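Local coordinates for protein LbaCas13a H328A (C2c2) (Lachnospiraceae bacterium NK4A179, PDB 5WLH) that binds CRISPR precursor guide RNA (pre-crRNA) and, as a Cas13a enzyme, probably uses the guide to find and cleave target RNA, at residues Ser65-Arg70 against Val102-Leu107; Val92-Arg97 against Asn167-Lys172; Glu115-Lys120 against Cys142-Ala147; Lys343-Asn348 against Asn365-Leu370. All blocks are in the same frame, centred on the assembly; numbering follows the deposited sequence.

Interaction 1 of 4, residues Ser65-Arg70 against Val102-Leu107; sequences SGKLYR and VLSDML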
loop_
_atom_site.group_PDB
_atom_site.type_symbol
_atom_site.label_atom_id
_atom_site.label_comp_id
_atom_site.label_asym_id
_atom_site.label_seq_id
_atom_site.Cartn_x
_atom_site.Cartn_y
_atom_site.Cartn_z
ATOM N N SER A 65 -19.880 -24.748 -13.570
ATOM C CA SER A 65 -19.717 -24.099 -14.866
ATOM C C SER A 65 -20.155 -24.965 -16.043
ATOM O O SER A 65 -20.116 -24.485 -17.183
ATOM C CB SER A 65 -18.252 -23.689 -15.052
ATOM O OG SER A 65 -17.952 -23.426 -16.414
ATOM N N GLY A 66 -20.592 -26.201 -15.793
ATOM C CA GLY A 66 -20.747 -27.161 -16.877
ATOM C C GLY A 66 -21.734 -26.721 -17.942
ATOM O O GLY A 66 -21.414 -26.702 -19.132
ATOM N N LYS A 67 -22.949 -26.362 -17.536
ATOM C CA LYS A 67 -24.004 -26.192 -18.527
ATOM C C LYS A 67 -24.008 -24.809 -19.170
ATOM O O LYS A 67 -24.674 -24.620 -20.195
ATOM C CB LYS A 67 -25.370 -26.505 -17.901
ATOM C CG LYS A 67 -25.788 -27.980 -18.045
ATOM C CD LYS A 67 -24.601 -28.925 -17.826
ATOM C CE LYS A 67 -24.913 -30.360 -18.191
ATOM N NZ LYS A 67 -23.910 -31.284 -17.592
ATOM N N LEU A 68 -23.270 -23.850 -18.620
ATOM C CA LEU A 68 -23.057 -22.579 -19.294
ATOM C C LEU A 68 -21.814 -22.592 -20.183
ATOM O O LEU A 68 -21.449 -21.551 -20.734
ATOM C CB LEU A 68 -22.960 -21.449 -18.266
ATOM C CG LEU A 68 -24.293 -20.959 -17.689
ATOM C CD1 LEU A 68 -24.057 -19.899 -16.620
ATOM C CD2 LEU A 68 -25.205 -20.425 -18.788
ATOM N N TYR A 69 -21.166 -23.746 -20.337
ATOM C CA TYR A 69 -19.929 -23.831 -21.105
ATOM C C TYR A 69 -20.175 -23.469 -22.565
ATOM O O TYR A 69 -21.059 -24.034 -23.217
ATOM C CB TYR A 69 -19.348 -25.241 -20.992
ATOM C CG TYR A 69 -17.977 -25.405 -21.600
ATOM C CD1 TYR A 69 -17.820 -25.566 -22.974
ATOM C CD2 TYR A 69 -16.840 -25.406 -20.805
ATOM C CE1 TYR A 69 -16.572 -25.713 -23.533
ATOM C CE2 TYR A 69 -15.586 -25.564 -21.356
ATOM C CZ TYR A 69 -15.455 -25.714 -22.720
ATOM O OH TYR A 69 -14.202 -25.866 -23.271
ATOM N N ARG A 70 -19.396 -22.511 -23.068
ATOM C CA ARG A 70 -19.414 -22.118 -24.470
ATOM C C ARG A 70 -17.990 -21.891 -24.948
ATOM O O ARG A 70 -17.156 -21.369 -24.203
ATOM C CB ARG A 70 -20.240 -20.841 -24.707
ATOM C CG ARG A 70 -21.690 -20.942 -24.246
ATOM C CD ARG A 70 -22.536 -21.647 -25.292
ATOM N NE ARG A 70 -23.962 -21.631 -24.979
ATOM C CZ ARG A 70 -24.541 -22.419 -24.077
ATOM N NH1 ARG A 70 -23.808 -23.277 -23.376
ATOM N NH2 ARG A 70 -25.854 -22.344 -23.871
ATOM N N VAL A 102 -23.502 -26.129 -28.266
ATOM C CA VAL A 102 -23.828 -26.145 -26.847
ATOM C C VAL A 102 -23.503 -27.544 -26.344
ATOM O O VAL A 102 -24.285 -28.485 -26.530
ATOM C CB VAL A 102 -25.291 -25.776 -26.593
ATOM C CG1 VAL A 102 -25.595 -25.799 -25.098
ATOM C CG2 VAL A 102 -25.577 -24.420 -27.192
ATOM N N LEU A 103 -22.335 -27.680 -25.711
ATOM C CA LEU A 103 -21.832 -28.998 -25.341
ATOM C C LEU A 103 -22.772 -29.711 -24.383
ATOM O O LEU A 103 -22.928 -30.935 -24.456
ATOM C CB LEU A 103 -20.443 -28.867 -24.717
ATOM C CG LEU A 103 -19.251 -29.151 -25.623
ATOM C CD1 LEU A 103 -18.058 -29.550 -24.777
ATOM C CD2 LEU A 103 -19.597 -30.243 -26.631
ATOM N N SER A 104 -23.392 -28.965 -23.464
ATOM C CA SER A 104 -24.286 -29.586 -22.489
ATOM C C SER A 104 -25.464 -30.253 -23.179
ATOM O O SER A 104 -25.890 -31.342 -22.777
ATOM C CB SER A 104 -24.779 -28.548 -21.479
ATOM O OG SER A 104 -25.320 -27.414 -22.136
ATOM N N ASP A 105 -26.002 -29.619 -24.225
ATOM C CA ASP A 105 -27.084 -30.239 -24.982
ATOM C C ASP A 105 -26.583 -31.436 -25.783
ATOM O O ASP A 105 -27.228 -32.490 -25.802
ATOM C CB ASP A 105 -27.738 -29.211 -25.907
ATOM C CG ASP A 105 -28.373 -28.061 -25.143
ATOM O OD1 ASP A 105 -28.597 -28.206 -23.922
ATOM O OD2 ASP A 105 -28.643 -27.009 -25.760
ATOM N N MET A 106 -25.426 -31.302 -26.436
ATOM C CA MET A 106 -24.937 -32.372 -27.301
ATOM C C MET A 106 -24.614 -33.634 -26.510
ATOM O O MET A 106 -24.885 -34.752 -26.966
ATOM C CB MET A 106 -23.703 -31.896 -28.067
ATOM C CG MET A 106 -23.982 -30.801 -29.071
ATOM S SD MET A 106 -22.480 -29.883 -29.451
ATOM C CE MET A 106 -21.473 -31.187 -30.163
ATOM N N LEU A 107 -24.035 -33.483 -25.327
ATOM C CA LEU A 107 -23.539 -34.636 -24.592
ATOM C C LEU A 107 -24.579 -35.247 -23.661
ATOM O O LEU A 107 -24.352 -36.344 -23.139
ATOM C CB LEU A 107 -22.286 -34.247 -23.787
ATOM C CG LEU A 107 -21.140 -33.611 -24.587
ATOM C CD1 LEU A 107 -19.868 -33.490 -23.739
ATOM C CD2 LEU A 107 -20.851 -34.378 -25.883
HETATM O O HOH W 1 -23.840 -32.489 -20.781
HETATM O O HOH W 2 -20.568 -25.344 -25.665
HETATM O O HOH W 3 -22.697 -26.303 -22.662
#
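Lys67 and Ser104 bring the two backbones closest, their CA atoms 5.2 Å apart, where a type I beta turn from Gly66 to Tyr69 faces the first turn of the short helix that follows its N-cap residue, Val102. Tyr69 O is joined to this helix start through two waters: both donate to the carbonyl, and they accept from Leu103 N and Ser104 N respectively. A third donor, Arg70 NH1, reaches Tyr69 O at 2.9 Å, the oxygen lying in the guanidinium plane. The bend at chi2 (-82°) folds the Arg70 chain back, and one face of its guanidinium lies against Val102, with Val102 CG1 3.5 Å from Arg70 NH1; NE bonds to Asn96 O. Lys67 runs its methylenes along Ser104, Lys67 CG coming 3.6 Å from Ser104 CB, and NZ ends in a weak bond to a water held by Ser104 O. The Tyr69 ring touches Leu103, Tyr69 CE1 to Leu103 CD1 at 4.3 Å, while its hydroxyl bonds to Asp229. With a leucine at Arg70, Tyr69 O would probably lose one of its three donors and Asn96 O its guanidinium partner. Chemically, then, water rather than direct bonding couples the turn to the N-H groups of the helix start.

Interaction 2 of 4, residues Val92-Arg97 against Asn167-Lys172; sequences VKKINR and NNIDNK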
loop_
_atom_site.group_PDB
_atom_site.type_symbol
_atom_site.label_atom_id
_atom_site.label_comp_id
_atom_site.label_asym_id
_atom_site.label_seq_id
_atom_site.Cartn_x
_atom_site.Cartn_y
_atom_site.Cartn_z
ATOM N N VAL A 92 -20.785 -15.087 -33.066
ATOM C CA VAL A 92 -20.526 -15.797 -31.817
ATOM C C VAL A 92 -21.837 -16.196 -31.148
ATOM O O VAL A 92 -22.009 -17.338 -30.708
ATOM C CB VAL A 92 -19.655 -14.935 -30.887
ATOM C CG1 VAL A 92 -19.781 -15.404 -29.452
ATOM C CG2 VAL A 92 -18.206 -14.973 -31.338
ATOM N N LYS A 93 -22.792 -15.265 -31.085
ATOM C CA LYS A 93 -24.040 -15.535 -30.378
ATOM C C LYS A 93 -24.827 -16.655 -31.038
ATOM O O LYS A 93 -25.406 -17.502 -30.349
ATOM C CB LYS A 93 -24.874 -14.258 -30.283
ATOM C CG LYS A 93 -24.338 -13.263 -29.253
ATOM C CD LYS A 93 -24.350 -13.861 -27.847
ATOM C CE LYS A 93 -22.972 -14.362 -27.414
ATOM N NZ LYS A 93 -23.049 -15.433 -26.376
ATOM N N LYS A 94 -24.845 -16.691 -32.371
ATOM C CA LYS A 94 -25.553 -17.761 -33.065
ATOM C C LYS A 94 -24.890 -19.111 -32.818
ATOM O O LYS A 94 -25.575 -20.130 -32.670
ATOM C CB LYS A 94 -25.625 -17.457 -34.560
ATOM C CG LYS A 94 -26.512 -16.267 -34.902
ATOM C CD LYS A 94 -26.266 -15.768 -36.316
ATOM C CE LYS A 94 -27.438 -14.933 -36.827
ATOM N NZ LYS A 94 -28.611 -15.772 -37.221
ATOM N N ILE A 95 -23.555 -19.139 -32.768
ATOM C CA ILE A 95 -22.852 -20.380 -32.463
ATOM C C ILE A 95 -23.191 -20.855 -31.058
ATOM O O ILE A 95 -23.293 -22.064 -30.808
ATOM C CB ILE A 95 -21.333 -20.185 -32.644
ATOM C CG1 ILE A 95 -21.003 -19.925 -34.113
ATOM C CG2 ILE A 95 -20.555 -21.394 -32.109
ATOM C CD1 ILE A 95 -19.524 -19.749 -34.376
ATOM N N ASN A 96 -23.392 -19.920 -30.126
ATOM C CA ASN A 96 -23.662 -20.252 -28.732
ATOM C C ASN A 96 -25.140 -20.478 -28.434
ATOM O O ASN A 96 -25.460 -21.066 -27.394
ATOM C CB ASN A 96 -23.133 -19.144 -27.812
ATOM C CG ASN A 96 -21.631 -19.216 -27.609
ATOM O OD1 ASN A 96 -20.983 -20.207 -27.966
ATOM N ND2 ASN A 96 -21.068 -18.171 -27.016
ATOM N N ARG A 97 -26.043 -20.028 -29.308
ATOM C CA ARG A 97 -27.471 -20.229 -29.096
ATOM C C ARG A 97 -27.819 -21.713 -29.183
ATOM O O ARG A 97 -27.023 -22.543 -29.634
ATOM C CB ARG A 97 -28.292 -19.440 -30.117
ATOM C CG ARG A 97 -28.470 -17.961 -29.786
ATOM C CD ARG A 97 -29.775 -17.403 -30.354
ATOM N NE ARG A 97 -30.816 -17.252 -29.335
ATOM C CZ ARG A 97 -31.718 -18.182 -29.033
ATOM N NH1 ARG A 97 -31.717 -19.349 -29.665
ATOM N NH2 ARG A 97 -32.624 -17.945 -28.094
ATOM N N ASN A 167 -25.259 -24.489 -37.841
ATOM C CA ASN A 167 -26.705 -24.692 -37.814
ATOM C C ASN A 167 -27.465 -23.392 -37.563
ATOM O O ASN A 167 -28.625 -23.270 -37.972
ATOM C CB ASN A 167 -27.064 -25.733 -36.753
ATOM C CG ASN A 167 -28.506 -26.187 -36.844
ATOM O OD1 ASN A 167 -29.356 -25.740 -36.072
ATOM N ND2 ASN A 167 -28.792 -27.081 -37.785
ATOM N N ASN A 168 -26.846 -22.417 -36.898
ATOM C CA ASN A 168 -27.478 -21.128 -36.646
ATOM C C ASN A 168 -26.854 -19.998 -37.454
ATOM O O ASN A 168 -27.187 -18.831 -37.225
ATOM C CB ASN A 168 -27.421 -20.780 -35.157
ATOM C CG ASN A 168 -28.085 -21.825 -34.284
ATOM O OD1 ASN A 168 -28.807 -22.692 -34.772
ATOM N ND2 ASN A 168 -27.834 -21.749 -32.980
ATOM N N ILE A 169 -25.953 -20.309 -38.381
ATOM C CA ILE A 169 -25.232 -19.303 -39.152
ATOM C C ILE A 169 -25.711 -19.364 -40.592
ATOM O O ILE A 169 -25.684 -20.430 -41.219
ATOM C CB ILE A 169 -23.712 -19.511 -39.080
ATOM C CG1 ILE A 169 -23.233 -19.497 -37.627
ATOM C CG2 ILE A 169 -22.996 -18.446 -39.898
ATOM C CD1 ILE A 169 -23.083 -18.109 -37.039
ATOM N N ASP A 170 -26.147 -18.223 -41.116
ATOM C CA ASP A 170 -26.521 -18.080 -42.518
ATOM C C ASP A 170 -25.808 -16.881 -43.122
ATOM O O ASP A 170 -26.393 -16.058 -43.826
ATOM C CB ASP A 170 -28.034 -17.960 -42.676
ATOM C CG ASP A 170 -28.715 -19.312 -42.773
ATOM O OD1 ASP A 170 -28.230 -20.170 -43.542
ATOM O OD2 ASP A 170 -29.731 -19.521 -42.077
ATOM N N ASN A 171 -24.512 -16.776 -42.840
ATOM C CA ASN A 171 -23.684 -15.687 -43.324
ATOM C C ASN A 171 -22.432 -16.253 -43.980
ATOM O O ASN A 171 -22.044 -17.402 -43.749
ATOM C CB ASN A 171 -23.295 -14.728 -42.188
ATOM C CG ASN A 171 -24.476 -14.358 -41.306
ATOM O OD1 ASN A 171 -24.766 -15.035 -40.318
ATOM N ND2 ASN A 171 -25.166 -13.279 -41.663
ATOM N N LYS A 172 -21.810 -15.431 -44.817
ATOM C CA LYS A 172 -20.531 -15.764 -45.429
ATOM C C LYS A 172 -19.430 -15.168 -44.561
ATOM O O LYS A 172 -19.271 -13.943 -44.502
ATOM C CB LYS A 172 -20.461 -15.237 -46.861
ATOM C CG LYS A 172 -19.670 -16.119 -47.818
ATOM C CD LYS A 172 -20.262 -17.517 -47.899
ATOM C CE LYS A 172 -19.885 -18.207 -49.201
ATOM N NZ LYS A 172 -20.634 -19.483 -49.389
#
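The last turn of helix 83-96 is met by the loop following helix 158-166, and Asn168 of that loop binds the backbone carbonyl of Lys94. Asn168 ND2 donates to Lys94 O at 2.8 Å, with an N-H...O angle of 149°; the donor lies in the carbonyl plane, while the oxygen sits slightly out of the plane of the amide. The same ND2 also donates to Arg98 O just beyond the helix, which fixes the rotation of the amide. Arg97 CB packs beside Asn168 ND2 at 3.7 Å. The Lys94 side chain lies alongside the Asn168 carbonyl, its CD 3.3 Å from Asn168 O. A bend at chi4 (-76°) then turns the ammonium back, so that Lys94 NZ makes a weak bond, 3.4 Å long, to Asn168 O. Next to these polar links Ile169 adds apolar packing. Its CD1 touches Lys94 CB at 3.6 Å and Ile95 CG1 at 4.0 Å, and its side chain also meets Ile91 on the same helix and Phe207. Lys94 O, near the helix end, has just a weak bond from Arg97 N within these segments, and the Asn168 amide supplies a stronger donor: side-chain capping of a carbonyl at a helix C-terminus, here by an asparagine from an interhelical loop.

Interaction 3 of 4, residues Glu115-Lys120 against Cys142-Ala147; sequences EKAFEK and CGVDAA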
loop_
_atom_site.group_PDB
_atom_site.type_symbol
_atom_site.label_atom_id
_atom_site.label_comp_id
_atom_site.label_asym_id
_atom_site.label_seq_id
_atom_site.Cartn_x
_atom_site.Cartn_y
_atom_site.Cartn_z
ATOM N N GLU A 115 -23.619 -39.238 -20.659
ATOM C CA GLU A 115 -22.819 -38.261 -19.925
ATOM C C GLU A 115 -21.630 -38.924 -19.245
ATOM O O GLU A 115 -20.510 -38.399 -19.286
ATOM C CB GLU A 115 -23.685 -37.546 -18.895
ATOM C CG GLU A 115 -24.636 -36.537 -19.485
ATOM C CD GLU A 115 -25.434 -35.825 -18.419
ATOM O OE1 GLU A 115 -25.508 -36.354 -17.286
ATOM O OE2 GLU A 115 -25.982 -34.741 -18.716
ATOM N N LYS A 116 -21.853 -40.082 -18.620
ATOM C CA LYS A 116 -20.768 -40.787 -17.948
ATOM C C LYS A 116 -19.717 -41.260 -18.945
ATOM O O LYS A 116 -18.514 -41.166 -18.678
ATOM C CB LYS A 116 -21.321 -41.969 -17.149
ATOM C CG LYS A 116 -21.633 -41.667 -15.679
ATOM C CD LYS A 116 -20.364 -41.407 -14.867
ATOM C CE LYS A 116 -20.530 -40.208 -13.934
ATOM N NZ LYS A 116 -19.229 -39.539 -13.634
ATOM N N ALA A 117 -20.145 -41.773 -20.100
ATOM C CA ALA A 117 -19.181 -42.230 -21.098
ATOM C C ALA A 117 -18.348 -41.070 -21.629
ATOM O O ALA A 117 -17.128 -41.195 -21.796
ATOM C CB ALA A 117 -19.906 -42.937 -22.244
ATOM N N PHE A 118 -18.993 -39.930 -21.894
ATOM C CA PHE A 118 -18.285 -38.762 -22.413
ATOM C C PHE A 118 -17.287 -38.229 -21.390
ATOM O O PHE A 118 -16.157 -37.870 -21.743
ATOM C CB PHE A 118 -19.286 -37.667 -22.790
ATOM C CG PHE A 118 -19.994 -37.885 -24.108
ATOM C CD1 PHE A 118 -19.287 -38.201 -25.254
ATOM C CD2 PHE A 118 -21.371 -37.731 -24.194
ATOM C CE1 PHE A 118 -19.947 -38.383 -26.471
ATOM C CE2 PHE A 118 -22.038 -37.907 -25.389
ATOM C CZ PHE A 118 -21.320 -38.236 -26.538
ATOM N N GLU A 119 -17.676 -38.182 -20.115
ATOM C CA GLU A 119 -16.734 -37.739 -19.089
ATOM C C GLU A 119 -15.559 -38.697 -18.972
ATOM O O GLU A 119 -14.412 -38.262 -18.814
ATOM C CB GLU A 119 -17.427 -37.594 -17.736
ATOM C CG GLU A 119 -16.484 -37.078 -16.645
ATOM C CD GLU A 119 -17.012 -37.297 -15.239
ATOM O OE1 GLU A 119 -16.813 -36.404 -14.384
ATOM O OE2 GLU A 119 -17.627 -38.359 -14.988
ATOM N N LYS A 120 -15.826 -40.005 -19.033
ATOM C CA LYS A 120 -14.749 -40.986 -18.991
ATOM C C LYS A 120 -13.835 -40.854 -20.203
ATOM O O LYS A 120 -12.610 -40.977 -20.083
ATOM C CB LYS A 120 -15.333 -42.395 -18.903
ATOM C CG LYS A 120 -14.327 -43.498 -19.162
ATOM C CD LYS A 120 -13.469 -43.764 -17.941
ATOM C CE LYS A 120 -13.069 -45.228 -17.886
ATOM N NZ LYS A 120 -14.235 -46.119 -18.156
ATOM N N CYS A 142 -14.780 -47.079 -22.406
ATOM C CA CYS A 142 -15.495 -46.217 -21.473
ATOM C C CYS A 142 -16.770 -46.879 -20.953
ATOM O O CYS A 142 -17.690 -46.185 -20.508
ATOM C CB CYS A 142 -15.814 -44.868 -22.128
ATOM S SG CYS A 142 -14.379 -44.007 -22.867
ATOM N N GLY A 143 -16.837 -48.208 -21.005
ATOM C CA GLY A 143 -17.997 -48.944 -20.530
ATOM C C GLY A 143 -19.166 -48.973 -21.492
ATOM O O GLY A 143 -20.323 -48.894 -21.057
ATOM N N VAL A 144 -18.898 -49.107 -22.791
ATOM C CA VAL A 144 -19.907 -48.916 -23.830
ATOM C C VAL A 144 -19.650 -49.900 -24.967
ATOM O O VAL A 144 -18.497 -50.178 -25.315
ATOM C CB VAL A 144 -19.904 -47.449 -24.326
ATOM C CG1 VAL A 144 -20.403 -47.332 -25.759
ATOM C CG2 VAL A 144 -20.733 -46.572 -23.393
ATOM N N ASP A 145 -20.728 -50.430 -25.540
ATOM C CA ASP A 145 -20.659 -51.407 -26.622
ATOM C C ASP A 145 -20.111 -50.758 -27.893
ATOM O O ASP A 145 -19.695 -49.597 -27.906
ATOM C CB ASP A 145 -22.039 -52.004 -26.867
ATOM C CG ASP A 145 -23.101 -50.942 -27.019
ATOM O OD1 ASP A 145 -23.505 -50.355 -25.989
ATOM O OD2 ASP A 145 -23.500 -50.670 -28.170
ATOM N N ALA A 146 -20.134 -51.510 -28.998
ATOM C CA ALA A 146 -19.517 -51.040 -30.235
ATOM C C ALA A 146 -20.458 -50.164 -31.051
ATOM O O ALA A 146 -20.018 -49.192 -31.675
ATOM C CB ALA A 146 -19.052 -52.229 -31.077
ATOM N N ALA A 147 -21.745 -50.506 -31.081
ATOM C CA ALA A 147 -22.704 -49.698 -31.826
ATOM C C ALA A 147 -22.883 -48.328 -31.184
ATOM O O ALA A 147 -22.944 -47.308 -31.878
ATOM C CB ALA A 147 -24.042 -50.437 -31.924
#
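Loop-to-helix packing without a hydrogen bond between the segments joins the connection leading into helix 146-155 to the first turns of helix 115-130, with Cys142 set against Ala117 and Lys120. The latter two are one helical turn apart, and the Cys142 side chain points at the surface they form. Its CB lies 3.6 Å from Lys120 CG, and its SG rests 3.7 Å from that same CG. Cys142 CB also approaches the backbone of the helix, 3.9 Å from Ala117 O. Lys120 starts with CG anti to its own backbone nitrogen (chi1 167°), and bends at the next three torsions arch the chain away and back, so that Lys120 NZ stands 3.5 Å from Cys142 CA. From there NZ makes a weak bond to Thr141 O. Replacing Lys120 by a serine would probably uncover one flank of Cys142 and deprive Thr141 O of this weak donor. Farther along the loop, Gly143 takes a left-handed backbone conformation (phi 80°), after which Val144 comes back to the helix and sets CG2 3.9 Å from Ala117 CB. Asp145 then caps the next helix, its OD2 accepting from Thr148 N. Ala117 and Phe118 both reach Leu152 on that helix. Together these features make a helix-loop-helix connection whose loop packs back on the first helix and ends in an Asp N-cap of the second.

Interaction 4 of 4, residues Lys343-Asn348 against Asn365-Leu370; sequences KLPLEN and NTVKEL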
loop_
_atom_site.group_PDB
_atom_site.type_symbol
_atom_site.label_atom_id
_atom_site.label_comp_id
_atom_site.label_asym_id
_atom_site.label_seq_id
_atom_site.Cartn_x
_atom_site.Cartn_y
_atom_site.Cartn_z
ATOM N N LYS A 343 12.413 -13.049 -34.096
ATOM C CA LYS A 343 12.164 -12.114 -35.185
ATOM C C LYS A 343 10.752 -11.553 -35.020
ATOM O O LYS A 343 9.771 -12.302 -35.016
ATOM C CB LYS A 343 12.368 -12.797 -36.544
ATOM C CG LYS A 343 11.440 -13.984 -36.840
ATOM C CD LYS A 343 10.205 -13.546 -37.634
ATOM C CE LYS A 343 9.041 -14.496 -37.407
ATOM N NZ LYS A 343 7.752 -13.789 -37.616
ATOM N N LEU A 344 10.654 -10.257 -34.841
ATOM C CA LEU A 344 9.314 -9.712 -34.696
ATOM C C LEU A 344 8.635 -9.607 -36.064
ATOM O O LEU A 344 9.274 -9.220 -37.042
ATOM C CB LEU A 344 9.371 -8.341 -34.040
ATOM C CG LEU A 344 9.825 -8.367 -32.579
ATOM C CD1 LEU A 344 9.890 -6.962 -32.045
ATOM C CD2 LEU A 344 8.871 -9.221 -31.766
ATOM N N PRO A 345 7.355 -9.964 -36.163
ATOM C CA PRO A 345 6.602 -9.670 -37.389
ATOM C C PRO A 345 6.529 -8.166 -37.621
ATOM O O PRO A 345 6.679 -7.364 -36.700
ATOM C CB PRO A 345 5.211 -10.258 -37.111
ATOM C CG PRO A 345 5.381 -11.142 -35.897
ATOM C CD PRO A 345 6.512 -10.573 -35.122
ATOM N N LEU A 346 6.299 -7.785 -38.876
ATOM C CA LEU A 346 6.154 -6.370 -39.203
ATOM C C LEU A 346 4.885 -5.797 -38.574
ATOM O O LEU A 346 3.915 -6.513 -38.312
ATOM C CB LEU A 346 6.117 -6.165 -40.720
ATOM C CG LEU A 346 7.417 -6.348 -41.512
ATOM C CD1 LEU A 346 8.591 -5.696 -40.794
ATOM C CD2 LEU A 346 7.695 -7.822 -41.793
ATOM N N GLU A 347 4.903 -4.487 -38.332
ATOM C CA GLU A 347 3.742 -3.806 -37.778
ATOM C C GLU A 347 2.572 -3.844 -38.765
ATOM O O GLU A 347 2.718 -4.192 -39.940
ATOM C CB GLU A 347 4.091 -2.363 -37.421
ATOM C CG GLU A 347 4.840 -2.216 -36.108
ATOM C CD GLU A 347 5.857 -1.091 -36.141
ATOM O OE1 GLU A 347 6.393 -0.738 -35.068
ATOM O OE2 GLU A 347 6.124 -0.561 -37.242
ATOM N N ASN A 348 1.396 -3.472 -38.271
ATOM C CA ASN A 348 0.173 -3.591 -39.048
ATOM C C ASN A 348 -0.140 -2.287 -39.782
ATOM O O ASN A 348 0.512 -1.256 -39.595
ATOM C CB ASN A 348 -1.000 -3.972 -38.145
ATOM C CG ASN A 348 -0.584 -4.888 -37.000
ATOM O OD1 ASN A 348 0.203 -4.497 -36.121
ATOM N ND2 ASN A 348 -1.105 -6.113 -37.007
ATOM N N ASN A 365 -0.417 -12.018 -29.940
ATOM C CA ASN A 365 -0.525 -13.450 -29.687
ATOM C C ASN A 365 0.506 -14.218 -30.492
ATOM O O ASN A 365 1.095 -15.188 -30.001
ATOM C CB ASN A 365 -1.935 -13.947 -30.013
ATOM C CG ASN A 365 -2.947 -13.540 -28.973
ATOM O OD1 ASN A 365 -2.582 -13.052 -27.898
ATOM N ND2 ASN A 365 -4.233 -13.751 -29.272
ATOM N N THR A 366 0.742 -13.794 -31.735
ATOM C CA THR A 366 1.794 -14.403 -32.530
ATOM C C THR A 366 3.152 -14.191 -31.883
ATOM O O THR A 366 3.987 -15.104 -31.862
ATOM C CB THR A 366 1.780 -13.827 -33.945
ATOM O OG1 THR A 366 0.557 -14.206 -34.587
ATOM C CG2 THR A 366 2.979 -14.331 -34.749
ATOM N N VAL A 367 3.389 -12.991 -31.344
ATOM C CA VAL A 367 4.672 -12.715 -30.704
ATOM C C VAL A 367 4.825 -13.550 -29.435
ATOM O O VAL A 367 5.906 -14.078 -29.158
ATOM C CB VAL A 367 4.824 -11.206 -30.420
ATOM C CG1 VAL A 367 6.026 -10.932 -29.493
ATOM C CG2 VAL A 367 4.996 -10.428 -31.721
ATOM N N LYS A 368 3.751 -13.703 -28.655
ATOM C CA LYS A 368 3.861 -14.518 -27.446
ATOM C C LYS A 368 4.193 -15.957 -27.797
ATOM O O LYS A 368 5.013 -16.592 -27.124
ATOM C CB LYS A 368 2.577 -14.464 -26.629
ATOM C CG LYS A 368 2.349 -13.144 -25.925
ATOM C CD LYS A 368 1.159 -13.277 -24.984
ATOM C CE LYS A 368 0.737 -11.937 -24.435
ATOM N NZ LYS A 368 -0.550 -12.048 -23.712
ATOM N N GLU A 369 3.594 -16.484 -28.870
ATOM C CA GLU A 369 3.918 -17.856 -29.249
ATOM C C GLU A 369 5.348 -17.961 -29.766
ATOM O O GLU A 369 6.008 -18.976 -29.531
ATOM C CB GLU A 369 2.912 -18.388 -30.277
ATOM C CG GLU A 369 2.830 -19.926 -30.308
ATOM C CD GLU A 369 2.798 -20.574 -28.911
ATOM O OE1 GLU A 369 3.594 -21.519 -28.670
ATOM O OE2 GLU A 369 1.980 -20.149 -28.062
ATOM N N LEU A 370 5.855 -16.911 -30.420
ATOM C CA LEU A 370 7.253 -16.887 -30.841
ATOM C C LEU A 370 8.193 -16.932 -29.645
ATOM O O LEU A 370 9.173 -17.689 -29.636
ATOM C CB LEU A 370 7.532 -15.637 -31.665
ATOM C CG LEU A 370 6.989 -15.645 -33.099
ATOM C CD1 LEU A 370 7.142 -14.275 -33.711
ATOM C CD2 LEU A 370 7.749 -16.688 -33.912
#
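Pro345 fits against the helix at the ring carbon CD, which touches Val367 CG2 at 3.7 Å and meets the end of Leu370, CD1, at 4.0 Å. The neighbouring ring carbon CG slides past Thr366, 4.2 Å from its CG2. Leu344 CD2 lies against both methyls of Val367, 4.0 Å from CG1, while Pro345 takes CG2 alone. With CG2 anti to the carbonyl carbon and CG1 anti to the nitrogen (chi1 168°), Val367 presents both branches to the loop. At the beginning of the loop segment, Leu370 CD1 comes up against the backbone, 3.5 Å from Lys343 O. The Lys343 side chain crosses Leu370 at about a right angle and brings NZ 4.0 Å from that same CD1. No hydrogen bond joins the two segments, and the fit rests on methyl and ring contacts.

In the next shell, Arg363, a turn earlier on the helix, donates from NH2 to Pro345 O and so holds the proline from its carbonyl side. Val422 packs on both Leu344 and Val367, Glu424 adds to the cover of Leu344, and Ile342 touches Leu370. The bound RNA passes within about 5 Å of the nearest atom, although the contact itself is apolar. Leu344, Pro345 and Leu346 all have extended backbones in the polyproline II region, and the pattern is that of an extended linker laid over the i, i+1, i+4 face of a long helix, here the one it leads into.

Interaction 1 comes first along the chain, closing a loop from the turn after helix 51-64 to helix 103-107, with the whole of helix 83-96 inside it. Interaction 2 starts within that loop, at the end of helix 83-96, and runs on to residues 167-172, so the two cross; they also touch in space, their centres 16 Å apart. Interaction 3, between helix 115-130 and the approach to helix 146-155, is nested inside the loop of interaction 2 and touches interaction 1 where Leu107 packs on Glu115 and Phe118. These three knit one N-terminal helical region together. Interaction 4 follows in series, a short closure onto helix 357-388 that touches none of the others.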